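Local coordinates for protein P47 (Clostridium botulinum, PDB 6EKT) that may form part of a progenitor complex that protects botulinum neurotoxin on its way through the host gut, and has the fold of tubular lipid-binding (TULIP) proteins, at residues Y208-S213 with A225-N230; W27-G32 with L240-K245; K61-M66 with Y92-N97. One frame throughout, in Å; residues are numbered along the deposited sequence.

Interaction 1 (Y208-S213 with A225-N230); sequences YLFILS and ANVDGN
V227 sets one methyl on the ring of F210: CG2 stands 3.5 Å from the centroid of the F210 ring and 10° off the ring normal, a CH-pi contact over the middle of the face. Its other methyl lies above the same face, off centre, with V227 CG1 3.7 Å from F210 CD2. The V227 side chain is turned so that CG2 lies anti to the backbone N while CG1 fits between N and the carbonyl carbon (chi1 62°), which sends both methyls to the ring. L212 approaches the same valine from beside the phenylalanine, L212 CD1 lying 4.2 Å from V227 CG2, and its second branch rests on the backbone at A225 and N226, with L212 CD2 4.0 Å from A225 CA. The Y208 ring comes obliquely against the peptide of G229, Y208 CE2 being 3.4 Å from G229 O. A water joins the two residues, 2.8 Å from Y208 OH and donating to G229 O at 2.9 Å. The loop 225-230 lies over the side chains that strand 208-214 sends to one face of its antiparallel sheet, where V30 of the adjacent strand also touches V227. D228 turns away, its OD1 closing an Asx turn with N230 N while its OD2 accepts from N23 N. With no direct hydrogen bond between the segments, their fit rests on apolar packing, CH-pi contact and one bridging water.

Interaction 2 (W27-G32 with L240-K245); sequences WDIVYG and LLISEK
I29-G32 and L240-I242 run antiparallel, their strand axes 4.7 Å apart at the closest and 172° between directions, with V30 and L241 as the hydrogen-bonded pair: V30 N reaches L241 O at 2.9 Å and L241 N reaches V30 O at 2.8 Å. Beyond the strand, S243 N gives a third bond to D28 O at 3.0 Å. On the face that carries Y31 and L240 these two side chains lie side by side, L240 CD2 being 3.9 Å from Y31 CE2; placing the leucine CG between backbone N and carbonyl carbon (chi1 68°) lays CD2 there. I29 and I242 meet on the same face through I29 CG2 and I242 CG1, 4.3 Å apart, whereas V30 and L241 pair on the other. The two strands are central in a six-stranded antiparallel sheet, whose next strand, 208-214, meets the 27-32 segment at a classic beta bulge where D28 and I29 both face S213. S243 is the N-cap of helix 244-252, its OG capping L246 N. The same hydroxyl donates to a water 2.7 Å from S243 OG, and that water donates to D28 OD1, also at 2.7 Å, a carboxylate oxygen in a salt bridge with R218.

Interaction 3 (K61-M66 with Y92-N97); sequences KQEIKM and YFKVRN
The central pair of a four-stranded antiparallel sheet is formed here, where strand 62-68 meets strand 91-94 and helix 152-168 packs on the face bearing I64 and F93. Four backbone bonds join the strands: E63 and K94 exchange two, E63 N to K94 O at 3.1 Å and K94 N to E63 O at 2.9 Å, while K65 and Y92 form the other reciprocal pair. On the helix-covered face I64 and F93 cross at their bases, with I64 CB 3.9 Å from F93 CB, and the F93 ring goes on to meet F158 of the helix. The opposite face has a more polar character. There Y92 swings across toward the neighbouring strand, because its CG sits between the backbone N and the carbonyl carbon (chi1 71°), and the ring comes to lie between two side chains of the partner strand. K65 CB lies 3.8 Å from Y92 CE1; along the other flank E63 CG is 3.7 Å from Y92 CE2. The hydroxyl of Y92 then donates to E63 OE1 over 2.9 Å, arriving from above the carboxylate plane, which is turned 56° from the ring. The second oxygen of this carboxylate lies along the extended chain of K94, E63 OE2 being 3.4 Å from K94 CD. The ammonium group stays beyond salt-bridge distance of the glutamate, yet its charge probably still favours the ionised carboxylate. The contact has two chemistries, apolar packing under the helix and, on the other face, a tyrosine-glutamate hydrogen bond, probably aided by the nearby lysine charge.

Overall arrangement
Interactions 1 and 2 share one sheet: strand 208-214 pairs with strand 29-34, and the two contacts touch through S213 OG to I29 O and I211 N to Y31 O. Interaction 2, wholly buried, lies near the centre of the chain and combines backbone pairing with apolar side chains; interaction 1, partly buried, lays a loop over the same sheet without direct hydrogen bonds. Interaction 3 belongs to a separate sheet, its centre about 49 Å from that of interaction 2, toward one end of the elongated molecule. It too is strand pairing, but one face is polar and partly exposed. In sequence, interactions 1 and 3 both fall within the long loop closed by interaction 2.

Interaction 1 (Y208-S213 with A225-N230)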
loop_
_atom_site.group_PDB
_atom_site.type_symbol
_atom_site.label_atom_id
_atom_site.label_comp_id
_atom_site.label_asym_id
_atom_site.label_seq_id
_atom_site.Cartn_x
_atom_site.Cartn_y
_atom_site.Cartn_z
ATOM N N TYR A 208 10.210 -3.407 -10.267
ATOM C CA TYR A 208 9.557 -2.712 -9.144
ATOM C C TYR A 208 10.350 -2.810 -7.838
ATOM O O TYR A 208 10.842 -3.891 -7.474
ATOM C CB TYR A 208 8.117 -3.242 -8.921
ATOM C CG TYR A 208 7.194 -3.298 -10.142
ATOM C CD1 TYR A 208 7.280 -2.352 -11.177
ATOM C CD2 TYR A 208 6.193 -4.279 -10.238
ATOM C CE1 TYR A 208 6.424 -2.397 -12.279
ATOM C CE2 TYR A 208 5.331 -4.334 -11.336
ATOM C CZ TYR A 208 5.464 -3.388 -12.359
ATOM O OH TYR A 208 4.626 -3.406 -13.449
ATOM N N LEU A 209 10.496 -1.674 -7.158
ATOM C CA LEU A 209 11.039 -1.636 -5.796
ATOM C C LEU A 209 9.847 -1.560 -4.866
ATOM O O LEU A 209 8.936 -0.716 -5.072
ATOM C CB LEU A 209 11.941 -0.410 -5.560
ATOM C CG LEU A 209 13.381 -0.413 -6.134
ATOM C CD1 LEU A 209 13.347 -0.171 -7.626
ATOM C CD2 LEU A 209 14.233 0.672 -5.485
ATOM N N PHE A 210 9.831 -2.430 -3.858
ATOM C CA PHE A 210 8.729 -2.483 -2.894
ATOM C C PHE A 210 9.227 -2.334 -1.477
ATOM O O PHE A 210 10.315 -2.808 -1.152
ATOM C CB PHE A 210 7.957 -3.807 -3.018
ATOM C CG PHE A 210 7.011 -3.858 -4.183
ATOM C CD1 PHE A 210 5.837 -3.099 -4.177
ATOM C CD2 PHE A 210 7.264 -4.698 -5.272
ATOM C CE1 PHE A 210 4.948 -3.148 -5.255
ATOM C CE2 PHE A 210 6.381 -4.769 -6.350
ATOM C CZ PHE A 210 5.220 -3.991 -6.347
ATOM N N ILE A 211 8.423 -1.680 -0.639
ATOM C CA ILE A 211 8.624 -1.696 0.820
ATOM C C ILE A 211 7.371 -2.341 1.397
ATOM O O ILE A 211 6.253 -1.889 1.124
ATOM C CB ILE A 211 8.853 -0.265 1.406
ATOM C CG1 ILE A 211 10.202 0.296 0.936
ATOM C CG2 ILE A 211 8.777 -0.263 2.939
ATOM C CD1 ILE A 211 10.361 1.814 1.102
ATOM N N LEU A 212 7.571 -3.402 2.173
ATOM C CA LEU A 212 6.493 -4.123 2.850
ATOM C C LEU A 212 6.479 -3.673 4.299
ATOM O O LEU A 212 7.536 -3.646 4.925
ATOM C CB LEU A 212 6.764 -5.637 2.772
ATOM C CG LEU A 212 6.519 -6.406 1.469
ATOM C CD1 LEU A 212 7.012 -5.743 0.204
ATOM C CD2 LEU A 212 7.064 -7.826 1.558
ATOM N N SER A 213 5.303 -3.325 4.846
ATOM C CA SER A 213 5.249 -2.838 6.235
ATOM C C SER A 213 4.168 -3.503 7.062
ATOM O O SER A 213 3.114 -3.893 6.534
ATOM C CB SER A 213 5.051 -1.302 6.306
ATOM O OG SER A 213 3.722 -0.903 5.961
ATOM N N ALA A 225 8.510 -12.648 1.817
ATOM C CA ALA A 225 8.709 -11.422 1.061
ATOM C C ALA A 225 7.867 -11.463 -0.227
ATOM O O ALA A 225 8.255 -10.896 -1.245
ATOM C CB ALA A 225 10.194 -11.252 0.744
ATOM N N ASN A 226 6.704 -12.114 -0.166
ATOM C CA ASN A 226 5.782 -12.174 -1.309
ATOM C C ASN A 226 5.122 -10.807 -1.511
ATOM O O ASN A 226 4.738 -10.146 -0.535
ATOM C CB ASN A 226 4.729 -13.266 -1.103
ATOM C CG ASN A 226 5.307 -14.678 -1.144
ATOM O OD1 ASN A 226 4.842 -15.575 -0.414
ATOM N ND2 ASN A 226 6.301 -14.890 -1.972
ATOM N N VAL A 227 5.059 -10.369 -2.773
ATOM C CA VAL A 227 4.453 -9.090 -3.111
ATOM C C VAL A 227 3.595 -9.196 -4.379
ATOM O O VAL A 227 3.895 -9.978 -5.292
ATOM C CB VAL A 227 5.532 -7.962 -3.172
ATOM C CG1 VAL A 227 6.582 -8.226 -4.244
ATOM C CG2 VAL A 227 4.897 -6.579 -3.323
ATOM N N ASP A 228 2.513 -8.421 -4.414
ATOM C CA ASP A 228 1.601 -8.430 -5.536
ATOM C C ASP A 228 2.079 -7.393 -6.542
ATOM O O ASP A 228 1.972 -6.192 -6.287
ATOM C CB ASP A 228 0.167 -8.117 -5.053
ATOM C CG ASP A 228 -0.888 -8.395 -6.118
ATOM O OD1 ASP A 228 -0.559 -8.379 -7.331
ATOM O OD2 ASP A 228 -2.050 -8.656 -5.738
ATOM N N GLY A 229 2.640 -7.859 -7.662
ATOM C CA GLY A 229 3.075 -6.965 -8.758
ATOM C C GLY A 229 1.986 -6.069 -9.348
ATOM O O GLY A 229 2.292 -5.018 -9.921
ATOM N N ASN A 230 0.724 -6.474 -9.199
ATOM C CA ASN A 230 -0.417 -5.675 -9.686
ATOM C C ASN A 230 -0.589 -4.341 -8.959
ATOM O O ASN A 230 -1.344 -3.478 -9.415
ATOM C CB ASN A 230 -1.730 -6.500 -9.714
ATOM C CG ASN A 230 -1.707 -7.586 -10.798
ATOM O OD1 ASN A 230 -1.236 -7.348 -11.907
ATOM N ND2 ASN A 230 -2.192 -8.793 -10.468
HETATM O O HOH W 1 2.281 -4.888 -12.837
#

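Interaction 2 (W27-G32 with L240-K245)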
loop_
_atom_site.group_PDB
_atom_site.type_symbol
_atom_site.label_atom_id
_atom_site.label_comp_id
_atom_site.label_asym_id
_atom_site.label_seq_id
_atom_site.Cartn_x
_atom_site.Cartn_y
_atom_site.Cartn_z
ATOM N N TRP A 27 1.062 -8.807 4.977
ATOM C CA TRP A 27 1.566 -7.469 5.379
ATOM C C TRP A 27 0.410 -6.468 5.497
ATOM O O TRP A 27 -0.690 -6.746 5.006
ATOM C CB TRP A 27 2.636 -6.977 4.396
ATOM C CG TRP A 27 3.845 -7.866 4.410
ATOM C CD1 TRP A 27 4.007 -9.034 3.721
ATOM C CD2 TRP A 27 5.027 -7.688 5.194
ATOM N NE1 TRP A 27 5.246 -9.591 4.005
ATOM C CE2 TRP A 27 5.887 -8.786 4.914
ATOM C CE3 TRP A 27 5.457 -6.697 6.098
ATOM C CZ2 TRP A 27 7.158 -8.928 5.517
ATOM C CZ3 TRP A 27 6.706 -6.824 6.690
ATOM C CH2 TRP A 27 7.558 -7.930 6.388
ATOM N N ASP A 28 0.646 -5.324 6.157
ATOM C CA ASP A 28 -0.409 -4.297 6.323
ATOM C C ASP A 28 -0.498 -3.267 5.217
ATOM O O ASP A 28 -1.595 -2.995 4.711
ATOM C CB ASP A 28 -0.279 -3.578 7.686
ATOM C CG ASP A 28 -0.425 -4.511 8.853
ATOM O OD1 ASP A 28 -1.169 -5.531 8.755
ATOM O OD2 ASP A 28 0.242 -4.263 9.857
ATOM N N ILE A 29 0.636 -2.656 4.856
ATOM C CA ILE A 29 0.666 -1.649 3.790
ATOM C C ILE A 29 1.910 -1.904 2.991
ATOM O O ILE A 29 2.992 -2.086 3.563
ATOM C CB ILE A 29 0.681 -0.169 4.289
ATOM C CG1 ILE A 29 -0.414 0.062 5.347
ATOM C CG2 ILE A 29 0.528 0.795 3.104
ATOM C CD1 ILE A 29 -0.417 1.463 5.978
ATOM N N VAL A 30 1.736 -1.950 1.673
ATOM C CA VAL A 30 2.850 -2.245 0.749
ATOM C C VAL A 30 2.994 -1.032 -0.156
ATOM O O VAL A 30 1.977 -0.523 -0.668
ATOM C CB VAL A 30 2.586 -3.534 -0.070
ATOM C CG1 VAL A 30 3.725 -3.789 -1.052
ATOM C CG2 VAL A 30 2.456 -4.726 0.849
ATOM N N TYR A 31 4.237 -0.562 -0.335
ATOM C CA TYR A 31 4.527 0.609 -1.156
ATOM C C TYR A 31 5.411 0.213 -2.318
ATOM O O TYR A 31 6.364 -0.534 -2.126
ATOM C CB TYR A 31 5.271 1.653 -0.323
ATOM C CG TYR A 31 4.563 2.040 0.965
ATOM C CD1 TYR A 31 4.714 1.276 2.126
ATOM C CD2 TYR A 31 3.768 3.202 1.030
ATOM C CE1 TYR A 31 4.085 1.632 3.313
ATOM C CE2 TYR A 31 3.120 3.577 2.223
ATOM C CZ TYR A 31 3.295 2.796 3.352
ATOM O OH TYR A 31 2.671 3.129 4.517
ATOM N N GLY A 32 5.104 0.705 -3.517
ATOM C CA GLY A 32 5.942 0.389 -4.696
ATOM C C GLY A 32 6.310 1.558 -5.596
ATOM O O GLY A 32 5.540 2.522 -5.733
ATOM N N LEU A 240 0.431 2.074 -3.818
ATOM C CA LEU A 240 0.412 1.473 -2.509
ATOM C C LEU A 240 -0.830 0.617 -2.351
ATOM O O LEU A 240 -1.846 0.858 -3.005
ATOM C CB LEU A 240 0.562 2.518 -1.396
ATOM C CG LEU A 240 -0.492 3.570 -1.059
ATOM C CD1 LEU A 240 -1.705 2.919 -0.440
ATOM C CD2 LEU A 240 0.067 4.549 -0.045
ATOM N N LEU A 241 -0.715 -0.377 -1.486
ATOM C CA LEU A 241 -1.781 -1.309 -1.217
ATOM C C LEU A 241 -2.007 -1.370 0.278
ATOM O O LEU A 241 -1.086 -1.633 1.053
ATOM C CB LEU A 241 -1.432 -2.704 -1.767
ATOM C CG LEU A 241 -2.505 -3.793 -1.644
ATOM C CD1 LEU A 241 -3.766 -3.405 -2.418
ATOM C CD2 LEU A 241 -1.943 -5.138 -2.142
ATOM N N ILE A 242 -3.252 -1.129 0.669
ATOM C CA ILE A 242 -3.673 -1.185 2.072
ATOM C C ILE A 242 -4.488 -2.461 2.301
ATOM O O ILE A 242 -5.372 -2.769 1.503
ATOM C CB ILE A 242 -4.517 0.068 2.395
ATOM C CG1 ILE A 242 -3.652 1.323 2.247
ATOM C CG2 ILE A 242 -5.086 0.034 3.813
ATOM C CD1 ILE A 242 -4.445 2.565 1.876
ATOM N N SER A 243 -4.241 -3.157 3.415
ATOM C CA SER A 243 -4.951 -4.398 3.734
ATOM C C SER A 243 -6.472 -4.150 3.865
ATOM O O SER A 243 -6.921 -3.026 4.152
ATOM C CB SER A 243 -4.443 -5.022 5.038
ATOM O OG SER A 243 -4.865 -4.253 6.173
ATOM N N GLU A 244 -7.243 -5.196 3.589
ATOM C CA GLU A 244 -8.697 -5.136 3.790
ATOM C C GLU A 244 -9.053 -4.586 5.175
ATOM O O GLU A 244 -9.940 -3.724 5.293
ATOM C CB GLU A 244 -9.314 -6.520 3.614
ATOM C CG GLU A 244 -10.822 -6.520 3.870
ATOM C CD GLU A 244 -11.378 -7.928 3.897
ATOM O OE1 GLU A 244 -11.332 -8.562 4.953
ATOM O OE2 GLU A 244 -11.864 -8.388 2.858
ATOM N N LYS A 245 -8.383 -5.088 6.213
ATOM C CA LYS A 245 -8.693 -4.715 7.597
ATOM C C LYS A 245 -8.409 -3.235 7.872
ATOM O O LYS A 245 -9.244 -2.529 8.470
ATOM C CB LYS A 245 -7.963 -5.649 8.581
ATOM C CG LYS A 245 -8.069 -5.294 10.054
ATOM C CD LYS A 245 -7.638 -6.504 10.857
ATOM C CE LYS A 245 -6.985 -6.123 12.163
ATOM N NZ LYS A 245 -6.702 -7.399 12.885
HETATM O O HOH W 2 -3.858 -5.384 8.423
#

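Interaction 3 (K61-M66 with Y92-N97)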
loop_
_atom_site.group_PDB
_atom_site.type_symbol
_atom_site.label_atom_id
_atom_site.label_comp_id
_atom_site.label_asym_id
_atom_site.label_seq_id
_atom_site.Cartn_x
_atom_site.Cartn_y
_atom_site.Cartn_z
ATOM N N LYS A 61 51.553 -2.801 -3.366
ATOM C CA LYS A 61 51.768 -2.201 -4.705
ATOM C C LYS A 61 50.562 -2.345 -5.634
ATOM O O LYS A 61 50.655 -2.952 -6.711
ATOM C CB LYS A 61 53.043 -2.754 -5.373
ATOM C CG LYS A 61 54.346 -2.218 -4.787
ATOM C CD LYS A 61 55.546 -2.488 -5.698
ATOM C CE LYS A 61 55.982 -3.953 -5.682
ATOM N NZ LYS A 61 57.294 -4.174 -6.356
ATOM N N GLN A 62 49.428 -1.816 -5.178
ATOM C CA GLN A 62 48.157 -1.912 -5.904
ATOM C C GLN A 62 47.432 -0.579 -5.868
ATOM O O GLN A 62 47.412 0.101 -4.833
ATOM C CB GLN A 62 47.251 -3.006 -5.315
ATOM C CG GLN A 62 47.682 -4.433 -5.652
ATOM C CD GLN A 62 46.713 -5.515 -5.170
ATOM O OE1 GLN A 62 45.702 -5.237 -4.519
ATOM N NE2 GLN A 62 47.024 -6.767 -5.508
ATOM N N GLU A 63 46.856 -0.208 -7.007
ATOM C CA GLU A 63 45.985 0.967 -7.090
ATOM C C GLU A 63 44.863 0.803 -8.117
ATOM O O GLU A 63 44.984 0.033 -9.071
ATOM C CB GLU A 63 46.800 2.245 -7.348
ATOM C CG GLU A 63 47.446 2.312 -8.718
ATOM C CD GLU A 63 48.563 3.338 -8.802
ATOM O OE1 GLU A 63 48.284 4.557 -8.813
ATOM O OE2 GLU A 63 49.724 2.914 -8.879
ATOM N N ILE A 64 43.770 1.531 -7.898
ATOM C CA ILE A 64 42.619 1.527 -8.797
ATOM C C ILE A 64 41.942 2.906 -8.790
ATOM O O ILE A 64 41.856 3.558 -7.743
ATOM C CB ILE A 64 41.614 0.382 -8.471
ATOM C CG1 ILE A 64 40.444 0.377 -9.472
ATOM C CG2 ILE A 64 41.149 0.436 -7.017
ATOM C CD1 ILE A 64 39.579 -0.872 -9.441
ATOM N N LYS A 65 41.502 3.339 -9.969
ATOM C CA LYS A 65 40.751 4.577 -10.134
ATOM C C LYS A 65 39.578 4.300 -11.061
ATOM O O LYS A 65 39.775 3.727 -12.142
ATOM C CB LYS A 65 41.644 5.678 -10.741
ATOM C CG LYS A 65 40.909 6.962 -11.105
ATOM C CD LYS A 65 41.897 8.029 -11.548
ATOM C CE LYS A 65 41.176 9.299 -11.941
ATOM N NZ LYS A 65 42.205 10.266 -12.420
ATOM N N MET A 66 38.374 4.715 -10.636
ATOM C CA MET A 66 37.141 4.542 -11.415
ATOM C C MET A 66 36.319 5.819 -11.432
ATOM O O MET A 66 35.866 6.291 -10.380
ATOM C CB MET A 66 36.290 3.384 -10.863
ATOM C CG MET A 66 36.892 1.995 -11.022
ATOM S SD MET A 66 35.919 0.625 -10.355
ATOM C CE MET A 66 36.029 0.880 -8.588
ATOM N N TYR A 92 41.704 3.116 -14.397
ATOM C CA TYR A 92 42.717 2.078 -14.535
ATOM C C TYR A 92 42.879 1.308 -13.224
ATOM O O TYR A 92 42.439 1.753 -12.158
ATOM C CB TYR A 92 44.069 2.718 -14.943
ATOM C CG TYR A 92 44.721 3.513 -13.833
ATOM C CD1 TYR A 92 44.370 4.848 -13.604
ATOM C CD2 TYR A 92 45.680 2.919 -12.992
ATOM C CE1 TYR A 92 44.949 5.576 -12.572
ATOM C CE2 TYR A 92 46.271 3.639 -11.957
ATOM C CZ TYR A 92 45.896 4.962 -11.753
ATOM O OH TYR A 92 46.468 5.679 -10.734
ATOM N N PHE A 93 43.526 0.153 -13.305
ATOM C CA PHE A 93 44.143 -0.424 -12.119
ATOM C C PHE A 93 45.568 -0.877 -12.423
ATOM O O PHE A 93 45.905 -1.141 -13.581
ATOM C CB PHE A 93 43.282 -1.517 -11.471
ATOM C CG PHE A 93 43.225 -2.811 -12.236
ATOM C CD1 PHE A 93 42.269 -3.010 -13.233
ATOM C CD2 PHE A 93 44.097 -3.862 -11.923
ATOM C CE1 PHE A 93 42.195 -4.223 -13.921
ATOM C CE2 PHE A 93 44.028 -5.075 -12.608
ATOM C CZ PHE A 93 43.074 -5.255 -13.605
ATOM N N LYS A 94 46.373 -0.908 -11.378
ATOM C CA LYS A 94 47.773 -1.267 -11.450
ATOM C C LYS A 94 48.127 -2.290 -10.413
ATOM O O LYS A 94 47.826 -2.113 -9.264
ATOM C CB LYS A 94 48.612 -0.019 -11.201
ATOM C CG LYS A 94 50.090 -0.146 -11.533
ATOM C CD LYS A 94 50.735 1.226 -11.704
ATOM C CE LYS A 94 52.241 1.113 -11.912
ATOM N NZ LYS A 94 52.948 2.417 -11.731
ATOM N N VAL A 95 48.808 -3.346 -10.834
ATOM C CA VAL A 95 49.205 -4.397 -9.936
ATOM C C VAL A 95 50.709 -4.702 -9.891
ATOM O O VAL A 95 51.399 -4.154 -9.081
ATOM C CB VAL A 95 48.370 -5.708 -10.149
ATOM C CG1 VAL A 95 48.716 -6.764 -9.118
ATOM C CG2 VAL A 95 46.897 -5.426 -9.973
ATOM N N ARG A 96 51.214 -5.557 -10.761
ATOM C CA ARG A 96 52.618 -5.986 -10.641
ATOM C C ARG A 96 53.471 -5.259 -11.659
ATOM O O ARG A 96 54.168 -5.842 -12.473
ATOM C CB ARG A 96 52.705 -7.521 -10.743
ATOM C CG ARG A 96 52.274 -8.260 -9.473
ATOM C CD ARG A 96 51.501 -9.550 -9.733
ATOM N NE ARG A 96 52.083 -10.247 -10.859
ATOM C CZ ARG A 96 52.033 -11.553 -11.084
ATOM N NH1 ARG A 96 51.390 -12.355 -10.261
ATOM N NH2 ARG A 96 52.633 -12.043 -12.176
ATOM N N ASN A 97 53.462 -3.954 -11.528
ATOM C CA ASN A 97 54.081 -3.056 -12.512
ATOM C C ASN A 97 53.317 -3.090 -13.852
ATOM O O ASN A 97 53.813 -2.603 -14.871
ATOM C CB ASN A 97 55.582 -3.389 -12.706
ATOM C CG ASN A 97 56.493 -2.197 -12.465
ATOM O OD1 ASN A 97 56.146 -1.046 -12.765
ATOM N ND2 ASN A 97 57.681 -2.469 -11.925
#